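Local coordinates for threonine synthase (Brucella melitensis bv. 1, PDB 4F4F), which probably catalyses the pyridoxal 5'-phosphate-dependent conversion of O-phospho-L-homoserine and water to L-threonine and phosphate, the last step of threonine biosynthesis, at residues P95-D100 with D384-D389; P176-Q181 with A418-A423; D289-T294 with Q316-F321; T309-D314 with D389-I394. All blocks are in the same frame, centred on the assembly; numbering follows the deposited sequence.

Contact 1 (P95-D100 with D384-D389); sequences PLVQTD and DGYLLD
Thr99 meets Asp384 where the strand is buckled, and a sound polar bond within the strand spans that residue: Gln98 NE2 donates to Asp100 O over 3.0 Å, with an N-H...O angle of 150°. The acceptor lies close to the Gln98 amide plane, but the donor stands above the carbonyl plane of Asp100, off its lone pairs. Thr99 and Asp100 both face Glu103 on the adjacent strand, which makes the buckle a classic beta bulge. Asp384 crosses the Thr99 side chain at about a right angle; the 2.4 Å modelled between Thr99 O and Asp384 OD2 is a clash, so the detail of that meeting is doubtful.

The apolar half is clearer. With CG anti to the backbone N (chi1 -172°), Tyr386 extends its ring toward Val97, and Val97 CG1 rests obliquely against it, 3.9 Å from Tyr386 CE1. Thr99 CG2 adds a looser contact at 4.3 Å from Tyr386 CD2. The same threonine turns OG1 to Glu103, while the Tyr386 hydroxyl bonds Glu107; that second bond fixes the far end of the ring. Leu388 CD2 sits in the ring plane at its edge.

Gly385, at positive phi (77°), is where the chain leaves helix 370-384, and the turn brings Tyr386 up to the sheet. Strand 96-100 is an outermost strand, antiparallel to 103-107, and the tyrosine ring packs between them and the helix, touching Val105 on strand 103-107 and Val380 on helix 370-384.

Contact 2 (P176-Q181 with A418-A423); sequences PVQQRQ and AKFPDA
Ala418 opens the approach to helix 176-183 loosely, Ala418 O standing 4.4 Å from Val177 CG2. Lys419, next along, carries most of the contact, through both backbone and side chain. Lys419 O accepts from Gln178 NE2 at 2.8 Å, with an N-H...O angle of 156°; the donor lies in the carbonyl plane on a lone pair, and the acceptor almost in the Gln178 amide plane. A bend at chi2 (77°) swings that amide off the helix to meet the carbonyl.

The lysine side chain, bent at chi2, chi3 and chi4, lays its methylenes along helix 176-183. Lys419 CD lies 4.1 Å from Val177 CG1 and 3.8 Å from Gln178 NE2. Farther out, Lys419 CE comes to 3.3 Å from Gln181 OE1, while the amide nitrogen of Gln181 is bound to Pro112 O. Phe420, at the N-cap position of helix 421-428, presents one ring face to Gln178 NE2; its side chain is about 5 Å from PLP.

Helix 176-183 follows strand 163-170 of the five-stranded parallel sheet and 418-423 follows strand 409-413 of the six-stranded sheet, so the contact bridges the two sheet regions beside the cofactor. Lys419 NZ forms a salt bridge with Asp148 OD2, and Gln178 NE2 donates to that same oxygen. Gln178 thus divides its amide nitrogen between a main-chain carbonyl and a carboxylate, which probably balances the lysine's charge in this buried setting.

Contact 3 (D289-T294 with Q316-F321); sequences DILSRT and QISSNF
Leu291 and Phe321 form the tight part of this contact. The CD2 methyl of Leu291 lies over one face of the ring in a CH-pi contact, 4.1 Å from the Phe321 centroid and 23° off the normal, and is shifted toward the rim, with CD1 of Phe321 3.8 Å away. The other branch, Leu291 CD1, rests 3.7 Å from Ser318 OG, a hydroxyl whose hydrogen-bond partner is the O of Gly260, a residue of the pyridoxal phosphate site. Thr294 extends the packing: Thr294 OG1 donates to Ile290 O at 2.8 Å, and with chi1 at -63° this leaves CG2 directed at the ring, 3.9 Å from Phe321 CZ.

Toward Gln316 the contact is sparser and closer to solvent. Ile290 CD1 touches only main chain there, 3.4 Å from Gln316 O, while the side chains of Gln316 and exposed Ile317 set off away from the helix. No hydrogen bond joins the two segments.

Helix 290-297 thereby packs on the loop leading to helix 321-328, with strand 299-301 alongside: Tyr300 touches Ile290 and Thr294 and lies nearly parallel to the Phe321 ring, which Phe262 meets edge-to-face.

Contact 4 (T309-D314 with D389-I394); sequences TSPSMD and DPHSAI. With PLP (pyridoxal-5'-phosphate), chain C.
His391 is surrounded on both faces and along its edge. His391 NE2 accepts from Ser312 N at 3.1 Å, nearly in the ring plane, though the N-H...N angle of 144° shows a bent bond. Ser310 covers one face, its CB in a CH-pi contact 3.8 Å from the His391 centroid; the opposite face looks to the cofactor, whose methyl C2A stands 3.7 Å above the His391 ring plane. Met313 slides past at the edge, its SD 3.8 Å from His391 CD2. Ser312 and Met313 also touch pyridoxal phosphate directly, Ser312 CB coming within 3.3 Å of PLP C3.

Asp389 positions the histidine. His391 ND1 donates to Asp389 OD1 at 2.8 Å, almost straight (173°); it uses the syn lone pair of OD1, and that oxygen lies in the imidazole plane, so the ring is held at both nitrogens and its rotation is fixed. Asp389 OD2 in turn accepts from Ser392 OG at 2.7 Å. Asp389 is at the N-cap position of helix 390-402, and the bond from Ser392 N to OD2, with a weak one from His391 N to OD1, caps the helix.

Farther out, Met313 and Ile394 meet tip to tip, Met313 CE 3.9 Å from Ile394 CG2, and Ser310 OG is bonded to Asn286 ND2.

The cofactor is hydrogen-bonded by Thr414 OG1 and the backbone N atoms of Gly260, Asn261, Phe262 and Asp264, while this contact supplies packing. His391, Ser312 and Met313 form part of the pocket wall in this fold-type II enzyme, with Asp389 as the second-shell residue orienting the histidine.

Contact 4 lies against the cofactor, and the other three are arranged about it. Contact 1 shares Asp389 with it: the chain that packs on the sheet at Tyr386 runs on to the N-cap Asp389 and the pocket residue His391, although Tyr386 itself is about 12 Å from PLP by side chain. Contact 2 touches contact 4 through Phe420 CE2, 3.4 Å from His391 CE1, and their centres are about 13 Å apart. Contact 3 adjoins contact 4 in sequence and borders another part of the pocket, the side chain of Ser318 lying about 6 Å from PLP. It is remote from contacts 1 and 2, with nearest atoms about 17 and 16 Å away.

Contact 1 (P95-D100 with D384-D389)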
loop_
_atom_site.group_PDB
_atom_site.type_symbol
_atom_site.label_atom_id
_atom_site.label_comp_id
_atom_site.label_asym_id
_atom_site.label_seq_id
_atom_site.Cartn_x
_atom_site.Cartn_y
_atom_site.Cartn_z
ATOM N N PRO A 95 -9.887 -5.366 12.215
ATOM C CA PRO A 95 -10.620 -5.029 13.457
ATOM C C PRO A 95 -10.016 -3.840 14.200
ATOM O O PRO A 95 -8.824 -3.573 14.052
ATOM C CB PRO A 95 -10.440 -6.253 14.296
ATOM C CG PRO A 95 -9.095 -6.782 13.878
ATOM C CD PRO A 95 -8.998 -6.516 12.401
ATOM N N LEU A 96 -10.847 -3.128 14.958
ATOM C CA LEU A 96 -10.367 -2.092 15.890
ATOM C C LEU A 96 -10.012 -2.696 17.257
ATOM O O LEU A 96 -10.679 -3.609 17.734
ATOM C CB LEU A 96 -11.423 -0.997 16.063
ATOM C CG LEU A 96 -11.749 -0.135 14.849
ATOM C CD1 LEU A 96 -13.062 0.658 15.089
ATOM C CD2 LEU A 96 -10.608 0.804 14.481
ATOM N N VAL A 97 -8.967 -2.148 17.894
ATOM C CA VAL A 97 -8.645 -2.416 19.286
ATOM C C VAL A 97 -8.541 -1.045 19.947
ATOM O O VAL A 97 -7.789 -0.205 19.479
ATOM C CB VAL A 97 -7.322 -3.209 19.416
ATOM C CG1 VAL A 97 -6.910 -3.322 20.903
ATOM C CG2 VAL A 97 -7.486 -4.584 18.783
ATOM N N GLN A 98 -9.356 -0.786 20.964
ATOM C CA GLN A 98 -9.329 0.516 21.645
ATOM C C GLN A 98 -8.075 0.647 22.478
ATOM O O GLN A 98 -7.760 -0.272 23.230
ATOM C CB GLN A 98 -10.532 0.660 22.549
ATOM C CG GLN A 98 -10.681 2.056 23.123
ATOM C CD GLN A 98 -12.033 2.260 23.770
ATOM O OE1 GLN A 98 -12.820 1.296 23.922
ATOM N NE2 GLN A 98 -12.325 3.502 24.154
ATOM N N THR A 99 -7.402 1.804 22.406
ATOM C CA THR A 99 -6.155 2.025 23.182
ATOM C C THR A 99 -6.206 3.194 24.190
ATOM O O THR A 99 -5.311 3.329 25.009
ATOM C CB THR A 99 -4.940 2.220 22.239
ATOM O OG1 THR A 99 -5.272 3.162 21.209
ATOM C CG2 THR A 99 -4.538 0.901 21.582
ATOM N N ASP A 100 -7.239 4.023 24.100
ATOM C CA ASP A 100 -7.507 5.069 25.040
ATOM C C ASP A 100 -8.995 5.431 24.873
ATOM O O ASP A 100 -9.686 4.916 23.971
ATOM C CB ASP A 100 -6.588 6.263 24.770
ATOM C CG ASP A 100 -6.434 7.194 25.967
ATOM O OD1 ASP A 100 -7.175 7.081 26.950
ATOM O OD2 ASP A 100 -5.548 8.048 25.876
ATOM N N ASP A 384 -1.371 -0.162 28.312
ATOM C CA ASP A 384 -2.516 -0.914 27.795
ATOM C C ASP A 384 -2.339 -2.427 27.675
ATOM O O ASP A 384 -3.299 -3.122 27.421
ATOM C CB ASP A 384 -2.897 -0.389 26.399
ATOM C CG ASP A 384 -3.562 0.966 26.422
ATOM O OD1 ASP A 384 -3.896 1.504 27.518
ATOM O OD2 ASP A 384 -3.799 1.490 25.292
ATOM N N GLY A 385 -1.122 -2.944 27.789
ATOM C CA GLY A 385 -0.898 -4.358 27.504
ATOM C C GLY A 385 -0.868 -4.661 26.006
ATOM O O GLY A 385 -0.917 -5.814 25.622
ATOM N N TYR A 386 -0.798 -3.618 25.181
ATOM C CA TYR A 386 -0.877 -3.712 23.749
ATOM C C TYR A 386 0.477 -3.491 23.060
ATOM O O TYR A 386 1.159 -2.505 23.294
ATOM C CB TYR A 386 -1.945 -2.732 23.193
ATOM C CG TYR A 386 -2.198 -2.912 21.736
ATOM C CD1 TYR A 386 -3.046 -3.911 21.273
ATOM C CD2 TYR A 386 -1.561 -2.122 20.791
ATOM C CE1 TYR A 386 -3.267 -4.114 19.923
ATOM C CE2 TYR A 386 -1.749 -2.352 19.426
ATOM C CZ TYR A 386 -2.612 -3.342 19.007
ATOM O OH TYR A 386 -2.810 -3.559 17.655
ATOM N N LEU A 387 0.853 -4.431 22.188
ATOM C CA LEU A 387 2.168 -4.443 21.588
ATOM C C LEU A 387 2.109 -3.924 20.141
ATOM O O LEU A 387 1.476 -4.536 19.292
ATOM C CB LEU A 387 2.719 -5.860 21.584
ATOM C CG LEU A 387 4.172 -5.959 21.135
ATOM C CD1 LEU A 387 5.134 -5.209 22.072
ATOM C CD2 LEU A 387 4.526 -7.440 21.031
ATOM N N LEU A 388 2.798 -2.813 19.877
ATOM C CA LEU A 388 2.918 -2.233 18.538
ATOM C C LEU A 388 4.249 -2.586 17.853
ATOM O O LEU A 388 5.315 -2.630 18.479
ATOM C CB LEU A 388 2.854 -0.701 18.624
ATOM C CG LEU A 388 1.551 -0.064 19.095
ATOM C CD1 LEU A 388 1.807 1.183 19.935
ATOM C CD2 LEU A 388 0.633 0.213 17.891
ATOM N N ASP A 389 4.175 -2.749 16.538
ATOM C CA ASP A 389 5.359 -2.730 15.699
ATOM C C ASP A 389 5.819 -1.248 15.573
ATOM O O ASP A 389 5.089 -0.307 15.953
ATOM C CB ASP A 389 5.082 -3.403 14.330
ATOM C CG ASP A 389 5.027 -2.415 13.187
ATOM O OD1 ASP A 389 5.993 -2.354 12.414
ATOM O OD2 ASP A 389 4.021 -1.688 13.077
#

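Contact 2 (P176-Q181 with A418-A423)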
loop_
_atom_site.group_PDB
_atom_site.type_symbol
_atom_site.label_atom_id
_atom_site.label_comp_id
_atom_site.label_asym_id
_atom_site.label_seq_id
_atom_site.Cartn_x
_atom_site.Cartn_y
_atom_site.Cartn_z
ATOM N N PRO A 176 14.948 -13.425 8.222
ATOM C CA PRO A 176 14.431 -14.792 8.131
ATOM C C PRO A 176 12.923 -14.905 7.916
ATOM O O PRO A 176 12.517 -15.614 7.003
ATOM C CB PRO A 176 14.879 -15.412 9.458
ATOM C CG PRO A 176 16.208 -14.747 9.670
ATOM C CD PRO A 176 15.926 -13.308 9.321
ATOM N N VAL A 177 12.104 -14.206 8.698
ATOM C CA VAL A 177 10.645 -14.278 8.521
ATOM C C VAL A 177 10.228 -13.851 7.091
ATOM O O VAL A 177 9.496 -14.558 6.382
ATOM C CB VAL A 177 9.880 -13.394 9.548
ATOM C CG1 VAL A 177 8.398 -13.297 9.199
ATOM C CG2 VAL A 177 10.025 -13.936 10.967
ATOM N N GLN A 178 10.736 -12.695 6.675
ATOM C CA GLN A 178 10.414 -12.155 5.362
ATOM C C GLN A 178 10.835 -13.107 4.249
ATOM O O GLN A 178 10.062 -13.343 3.309
ATOM C CB GLN A 178 11.053 -10.763 5.171
ATOM C CG GLN A 178 10.280 -9.626 5.847
ATOM C CD GLN A 178 10.484 -9.548 7.348
ATOM O OE1 GLN A 178 11.179 -10.387 7.940
ATOM N NE2 GLN A 178 9.875 -8.535 7.985
ATOM N N GLN A 179 12.040 -13.676 4.336
ATOM C CA GLN A 179 12.478 -14.591 3.285
ATOM C C GLN A 179 11.593 -15.852 3.180
ATOM O O GLN A 179 11.232 -16.299 2.067
ATOM C CB GLN A 179 13.955 -14.988 3.430
ATOM C CG GLN A 179 14.446 -15.795 2.233
ATOM C CD GLN A 179 15.919 -16.137 2.303
ATOM O OE1 GLN A 179 16.764 -15.300 2.004
ATOM N NE2 GLN A 179 16.233 -17.365 2.693
ATOM N N ARG A 180 11.247 -16.415 4.326
ATOM C CA ARG A 180 10.435 -17.620 4.346
ATOM C C ARG A 180 9.067 -17.379 3.722
ATOM O O ARG A 180 8.563 -18.233 3.021
ATOM C CB ARG A 180 10.301 -18.151 5.756
ATOM C CG ARG A 180 11.607 -18.697 6.286
ATOM C CD ARG A 180 11.399 -19.567 7.502
ATOM N NE ARG A 180 11.747 -20.961 7.221
ATOM C CZ ARG A 180 12.977 -21.471 7.313
ATOM N NH1 ARG A 180 13.191 -22.751 7.020
ATOM N NH2 ARG A 180 14.012 -20.721 7.691
ATOM N N GLN A 181 8.483 -16.201 3.945
ATOM C CA GLN A 181 7.202 -15.885 3.317
ATOM C C GLN A 181 7.290 -15.812 1.793
ATOM O O GLN A 181 6.318 -16.108 1.092
ATOM C CB GLN A 181 6.594 -14.606 3.926
ATOM C CG GLN A 181 6.167 -14.848 5.379
ATOM C CD GLN A 181 4.896 -14.131 5.809
ATOM O OE1 GLN A 181 4.946 -12.941 6.148
ATOM N NE2 GLN A 181 3.760 -14.879 5.897
ATOM N N ALA A 418 5.519 -9.057 15.157
ATOM C CA ALA A 418 6.424 -10.150 14.810
ATOM C C ALA A 418 7.145 -9.977 13.473
ATOM O O ALA A 418 8.080 -10.712 13.209
ATOM C CB ALA A 418 5.717 -11.507 14.854
ATOM N N LYS A 419 6.722 -9.020 12.648
ATOM C CA LYS A 419 7.402 -8.701 11.394
ATOM C C LYS A 419 8.676 -7.886 11.609
ATOM O O LYS A 419 9.515 -7.813 10.702
ATOM C CB LYS A 419 6.481 -7.925 10.427
ATOM C CG LYS A 419 5.529 -8.769 9.585
ATOM C CD LYS A 419 6.320 -9.788 8.754
ATOM C CE LYS A 419 5.876 -9.943 7.301
ATOM N NZ LYS A 419 5.667 -8.715 6.513
ATOM N N PHE A 420 8.818 -7.266 12.786
ATOM C CA PHE A 420 9.982 -6.412 13.091
ATOM C C PHE A 420 10.394 -6.665 14.526
ATOM O O PHE A 420 10.406 -5.751 15.348
ATOM C CB PHE A 420 9.620 -4.948 12.806
ATOM C CG PHE A 420 9.292 -4.714 11.357
ATOM C CD1 PHE A 420 10.305 -4.654 10.412
ATOM C CD2 PHE A 420 7.971 -4.702 10.924
ATOM C CE1 PHE A 420 10.014 -4.514 9.070
ATOM C CE2 PHE A 420 7.670 -4.567 9.595
ATOM C CZ PHE A 420 8.692 -4.474 8.660
ATOM N N PRO A 421 10.747 -7.922 14.831
ATOM C CA PRO A 421 11.003 -8.314 16.197
ATOM C C PRO A 421 12.213 -7.605 16.830
ATOM O O PRO A 421 12.188 -7.352 18.027
ATOM C CB PRO A 421 11.259 -9.817 16.079
ATOM C CG PRO A 421 11.844 -9.989 14.716
ATOM C CD PRO A 421 11.120 -8.984 13.873
ATOM N N ASP A 422 13.244 -7.272 16.043
ATOM C CA ASP A 422 14.458 -6.642 16.621
ATOM C C ASP A 422 14.133 -5.292 17.270
ATOM O O ASP A 422 14.559 -4.986 18.407
ATOM C CB ASP A 422 15.550 -6.404 15.562
ATOM C CG ASP A 422 16.237 -7.685 15.105
ATOM O OD1 ASP A 422 15.986 -8.758 15.675
ATOM O OD2 ASP A 422 17.053 -7.596 14.158
ATOM N N ALA A 423 13.418 -4.473 16.518
ATOM C CA ALA A 423 13.087 -3.142 16.973
ATOM C C ALA A 423 12.127 -3.229 18.158
ATOM O O ALA A 423 12.250 -2.474 19.100
ATOM C CB ALA A 423 12.466 -2.349 15.852
#

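Contact 3 (D289-T294 with Q316-F321)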
loop_
_atom_site.group_PDB
_atom_site.type_symbol
_atom_site.label_atom_id
_atom_site.label_comp_id
_atom_site.label_asym_id
_atom_site.label_seq_id
_atom_site.Cartn_x
_atom_site.Cartn_y
_atom_site.Cartn_z
ATOM N N ASP A 289 11.359 12.551 6.413
ATOM C CA ASP A 289 10.196 13.344 6.740
ATOM C C ASP A 289 9.851 14.362 5.650
ATOM O O ASP A 289 9.240 15.400 5.947
ATOM C CB ASP A 289 10.446 14.026 8.089
ATOM C CG ASP A 289 11.551 15.071 8.047
ATOM O OD1 ASP A 289 12.395 15.131 7.111
ATOM O OD2 ASP A 289 11.568 15.856 9.009
ATOM N N ILE A 290 10.179 14.038 4.398
ATOM C CA ILE A 290 9.849 14.909 3.265
ATOM C C ILE A 290 8.413 15.405 3.331
ATOM O O ILE A 290 8.161 16.589 3.154
ATOM C CB ILE A 290 10.156 14.251 1.883
ATOM C CG1 ILE A 290 10.117 15.328 0.783
ATOM C CG2 ILE A 290 9.238 13.057 1.561
ATOM C CD1 ILE A 290 10.648 14.807 -0.527
ATOM N N LEU A 291 7.489 14.515 3.679
ATOM C CA LEU A 291 6.064 14.887 3.706
ATOM C C LEU A 291 5.765 15.846 4.856
ATOM O O LEU A 291 4.999 16.800 4.694
ATOM C CB LEU A 291 5.177 13.660 3.767
ATOM C CG LEU A 291 5.217 12.720 2.536
ATOM C CD1 LEU A 291 4.479 11.412 2.823
ATOM C CD2 LEU A 291 4.612 13.383 1.307
ATOM N N SER A 292 6.342 15.597 6.017
ATOM C CA SER A 292 6.198 16.521 7.131
ATOM C C SER A 292 6.802 17.898 6.776
ATOM O O SER A 292 6.163 18.931 6.953
ATOM C CB SER A 292 6.865 15.923 8.387
ATOM O OG SER A 292 6.683 16.789 9.494
ATOM N N ARG A 293 8.021 17.917 6.235
ATOM C CA ARG A 293 8.632 19.169 5.819
ATOM C C ARG A 293 7.797 19.879 4.759
ATOM O O ARG A 293 7.727 21.117 4.736
ATOM C CB ARG A 293 10.043 18.962 5.298
ATOM C CG ARG A 293 11.006 18.498 6.390
ATOM C CD ARG A 293 12.419 18.308 5.858
ATOM N NE ARG A 293 12.663 17.062 5.096
ATOM C CZ ARG A 293 12.852 16.988 3.777
ATOM N NH1 ARG A 293 12.734 18.074 3.014
ATOM N NH2 ARG A 293 13.125 15.818 3.212
ATOM N N THR A 294 7.188 19.100 3.874
ATOM C CA THR A 294 6.335 19.665 2.837
ATOM C C THR A 294 5.136 20.357 3.438
ATOM O O THR A 294 4.816 21.470 3.055
ATOM C CB THR A 294 5.866 18.595 1.797
ATOM O OG1 THR A 294 7.015 18.084 1.115
ATOM C CG2 THR A 294 4.909 19.227 0.782
ATOM N N GLN A 316 12.717 8.348 0.088
ATOM C CA GLN A 316 13.304 9.623 -0.350
ATOM C C GLN A 316 12.203 10.538 -0.922
ATOM O O GLN A 316 12.137 11.727 -0.619
ATOM C CB GLN A 316 14.397 9.380 -1.395
ATOM C CG GLN A 316 15.140 10.654 -1.739
ATOM C CD GLN A 316 16.498 10.393 -2.372
ATOM O OE1 GLN A 316 16.593 9.845 -3.470
ATOM N NE2 GLN A 316 17.548 10.787 -1.678
ATOM N N ILE A 317 11.338 9.943 -1.740
ATOM C CA ILE A 317 10.159 10.612 -2.305
ATOM C C ILE A 317 8.923 9.727 -2.099
ATOM O O ILE A 317 9.024 8.538 -1.854
ATOM C CB ILE A 317 10.312 10.925 -3.812
ATOM C CG1 ILE A 317 10.546 9.647 -4.634
ATOM C CG2 ILE A 317 11.420 11.952 -4.065
ATOM C CD1 ILE A 317 10.618 9.886 -6.149
ATOM N N SER A 318 7.750 10.325 -2.175
ATOM C CA SER A 318 6.531 9.605 -1.889
ATOM C C SER A 318 5.755 9.394 -3.209
ATOM O O SER A 318 5.184 10.340 -3.750
ATOM C CB SER A 318 5.724 10.397 -0.882
ATOM O OG SER A 318 4.604 9.686 -0.453
ATOM N N SER A 319 5.722 8.158 -3.682
ATOM C CA SER A 319 5.316 7.883 -5.059
ATOM C C SER A 319 3.875 8.335 -5.405
ATOM O O SER A 319 3.616 8.773 -6.512
ATOM C CB SER A 319 5.507 6.400 -5.376
ATOM O OG SER A 319 4.486 5.636 -4.739
ATOM N N ASN A 320 2.951 8.280 -4.460
ATOM C CA ASN A 320 1.575 8.677 -4.744
ATOM C C ASN A 320 1.212 10.089 -4.331
ATOM O O ASN A 320 0.077 10.513 -4.506
ATOM C CB ASN A 320 0.626 7.702 -4.083
ATOM C CG ASN A 320 0.685 6.342 -4.728
ATOM O OD1 ASN A 320 0.333 6.212 -5.876
ATOM N ND2 ASN A 320 1.170 5.344 -4.013
ATOM N N PHE A 321 2.179 10.829 -3.785
ATOM C CA PHE A 321 1.898 12.243 -3.410
ATOM C C PHE A 321 1.383 13.055 -4.612
ATOM O O PHE A 321 0.533 13.930 -4.463
ATOM C CB PHE A 321 3.151 12.881 -2.824
ATOM C CG PHE A 321 2.931 14.245 -2.231
ATOM C CD1 PHE A 321 2.010 14.445 -1.223
ATOM C CD2 PHE A 321 3.686 15.315 -2.664
ATOM C CE1 PHE A 321 1.830 15.709 -0.662
ATOM C CE2 PHE A 321 3.493 16.571 -2.130
ATOM C CZ PHE A 321 2.576 16.767 -1.121
#

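Contact 4 (T309-D314 with D389-I394)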
loop_
_atom_site.group_PDB
_atom_site.type_symbol
_atom_site.label_atom_id
_atom_site.label_comp_id
_atom_site.label_asym_id
_atom_site.label_seq_id
_atom_site.Cartn_x
_atom_site.Cartn_y
_atom_site.Cartn_z
ATOM N N THR A 309 14.068 2.203 12.152
ATOM C CA THR A 309 13.422 0.982 12.601
ATOM C C THR A 309 12.064 0.773 11.933
ATOM O O THR A 309 11.395 -0.211 12.203
ATOM C CB THR A 309 13.264 0.960 14.143
ATOM O OG1 THR A 309 12.664 2.183 14.585
ATOM C CG2 THR A 309 14.686 0.756 14.858
ATOM N N SER A 310 11.660 1.689 11.052
ATOM C CA SER A 310 10.435 1.523 10.276
ATOM C C SER A 310 10.785 1.512 8.776
ATOM O O SER A 310 10.386 2.437 8.043
ATOM C CB SER A 310 9.430 2.630 10.612
ATOM O OG SER A 310 10.023 3.914 10.703
ATOM N N PRO A 311 11.518 0.465 8.312
ATOM C CA PRO A 311 12.085 0.486 6.954
ATOM C C PRO A 311 11.077 0.622 5.816
ATOM O O PRO A 311 11.428 1.156 4.762
ATOM C CB PRO A 311 12.816 -0.864 6.846
ATOM C CG PRO A 311 12.105 -1.745 7.802
ATOM C CD PRO A 311 11.806 -0.819 8.971
ATOM N N SER A 312 9.833 0.185 6.000
ATOM C CA SER A 312 8.831 0.356 4.919
ATOM C C SER A 312 8.427 1.833 4.690
ATOM O O SER A 312 7.738 2.157 3.732
ATOM C CB SER A 312 7.584 -0.486 5.178
ATOM O OG SER A 312 7.918 -1.869 5.323
ATOM N N MET A 313 8.859 2.719 5.582
ATOM C CA MET A 313 8.619 4.139 5.442
ATOM C C MET A 313 9.916 4.913 5.166
ATOM O O MET A 313 9.935 6.140 5.185
ATOM C CB MET A 313 7.900 4.656 6.698
ATOM C CG MET A 313 6.487 4.119 6.840
ATOM S SD MET A 313 5.872 4.231 8.541
ATOM C CE MET A 313 6.146 5.965 8.919
ATOM N N ASP A 314 10.992 4.192 4.882
ATOM C CA ASP A 314 12.269 4.829 4.584
ATOM C C ASP A 314 12.257 5.280 3.125
ATOM O O ASP A 314 12.817 4.616 2.251
ATOM C CB ASP A 314 13.430 3.881 4.890
ATOM C CG ASP A 314 13.722 3.754 6.407
ATOM O OD1 ASP A 314 13.138 4.490 7.229
ATOM O OD2 ASP A 314 14.570 2.910 6.780
ATOM N N ASP A 389 4.175 -2.749 16.538
ATOM C CA ASP A 389 5.359 -2.730 15.699
ATOM C C ASP A 389 5.819 -1.248 15.573
ATOM O O ASP A 389 5.089 -0.307 15.953
ATOM C CB ASP A 389 5.082 -3.403 14.330
ATOM C CG ASP A 389 5.027 -2.415 13.187
ATOM O OD1 ASP A 389 5.993 -2.354 12.414
ATOM O OD2 ASP A 389 4.021 -1.688 13.077
ATOM N N PRO A 390 7.009 -1.018 15.015
ATOM C CA PRO A 390 7.518 0.369 14.929
ATOM C C PRO A 390 6.749 1.300 13.979
ATOM O O PRO A 390 6.495 2.436 14.337
ATOM C CB PRO A 390 8.966 0.200 14.470
ATOM C CG PRO A 390 9.147 -1.234 14.124
ATOM C CD PRO A 390 8.039 -2.023 14.706
ATOM N N HIS A 391 6.346 0.810 12.809
ATOM C CA HIS A 391 5.578 1.625 11.883
ATOM C C HIS A 391 4.280 2.078 12.560
ATOM O O HIS A 391 3.911 3.260 12.524
ATOM C CB HIS A 391 5.249 0.861 10.592
ATOM C CG HIS A 391 6.439 0.258 9.882
ATOM N ND1 HIS A 391 6.989 -0.927 10.240
ATOM C CD2 HIS A 391 7.160 0.703 8.783
ATOM C CE1 HIS A 391 7.997 -1.217 9.409
ATOM N NE2 HIS A 391 8.111 -0.208 8.523
ATOM N N SER A 392 3.585 1.141 13.187
ATOM C CA SER A 392 2.328 1.443 13.860
ATOM C C SER A 392 2.512 2.366 15.056
ATOM O O SER A 392 1.698 3.256 15.294
ATOM C CB SER A 392 1.664 0.154 14.319
ATOM O OG SER A 392 1.535 -0.765 13.238
ATOM N N ALA A 393 3.617 2.194 15.770
ATOM C CA ALA A 393 3.922 3.074 16.880
ATOM C C ALA A 393 4.167 4.506 16.414
ATOM O O ALA A 393 3.818 5.447 17.121
ATOM C CB ALA A 393 5.105 2.541 17.681
ATOM N N ILE A 394 4.796 4.677 15.246
ATOM C CA ILE A 394 4.901 5.999 14.628
ATOM C C ILE A 394 3.535 6.630 14.495
ATOM O O ILE A 394 3.328 7.765 14.914
ATOM C CB ILE A 394 5.675 5.966 13.284
ATOM C CG1 ILE A 394 7.147 5.635 13.603
ATOM C CG2 ILE A 394 5.572 7.316 12.548
ATOM C CD1 ILE A 394 8.095 5.435 12.419
HETATM N N1 PLP C . 3.826 0.682 7.179
HETATM C C2 PLP C . 4.129 -0.589 6.714
HETATM C C2A PLP C . 4.282 -1.800 7.607
HETATM C C3 PLP C . 4.295 -0.805 5.247
HETATM O O3 PLP C . 4.587 -2.071 4.780
HETATM C C4 PLP C . 4.146 0.404 4.358
HETATM C C4A PLP C . 4.276 0.329 2.870
HETATM C C5 PLP C . 3.809 1.716 4.963
HETATM C C6 PLP C . 3.656 1.767 6.369
HETATM C C5A PLP C . 3.603 2.940 4.046
HETATM O O4P PLP C . 2.448 2.819 3.115
HETATM P P PLP C . 2.098 3.839 1.873
HETATM O O1P PLP C . 2.122 5.233 2.480
HETATM O O2P PLP C . 3.212 3.585 0.877
HETATM O O3P PLP C . 0.744 3.458 1.312
#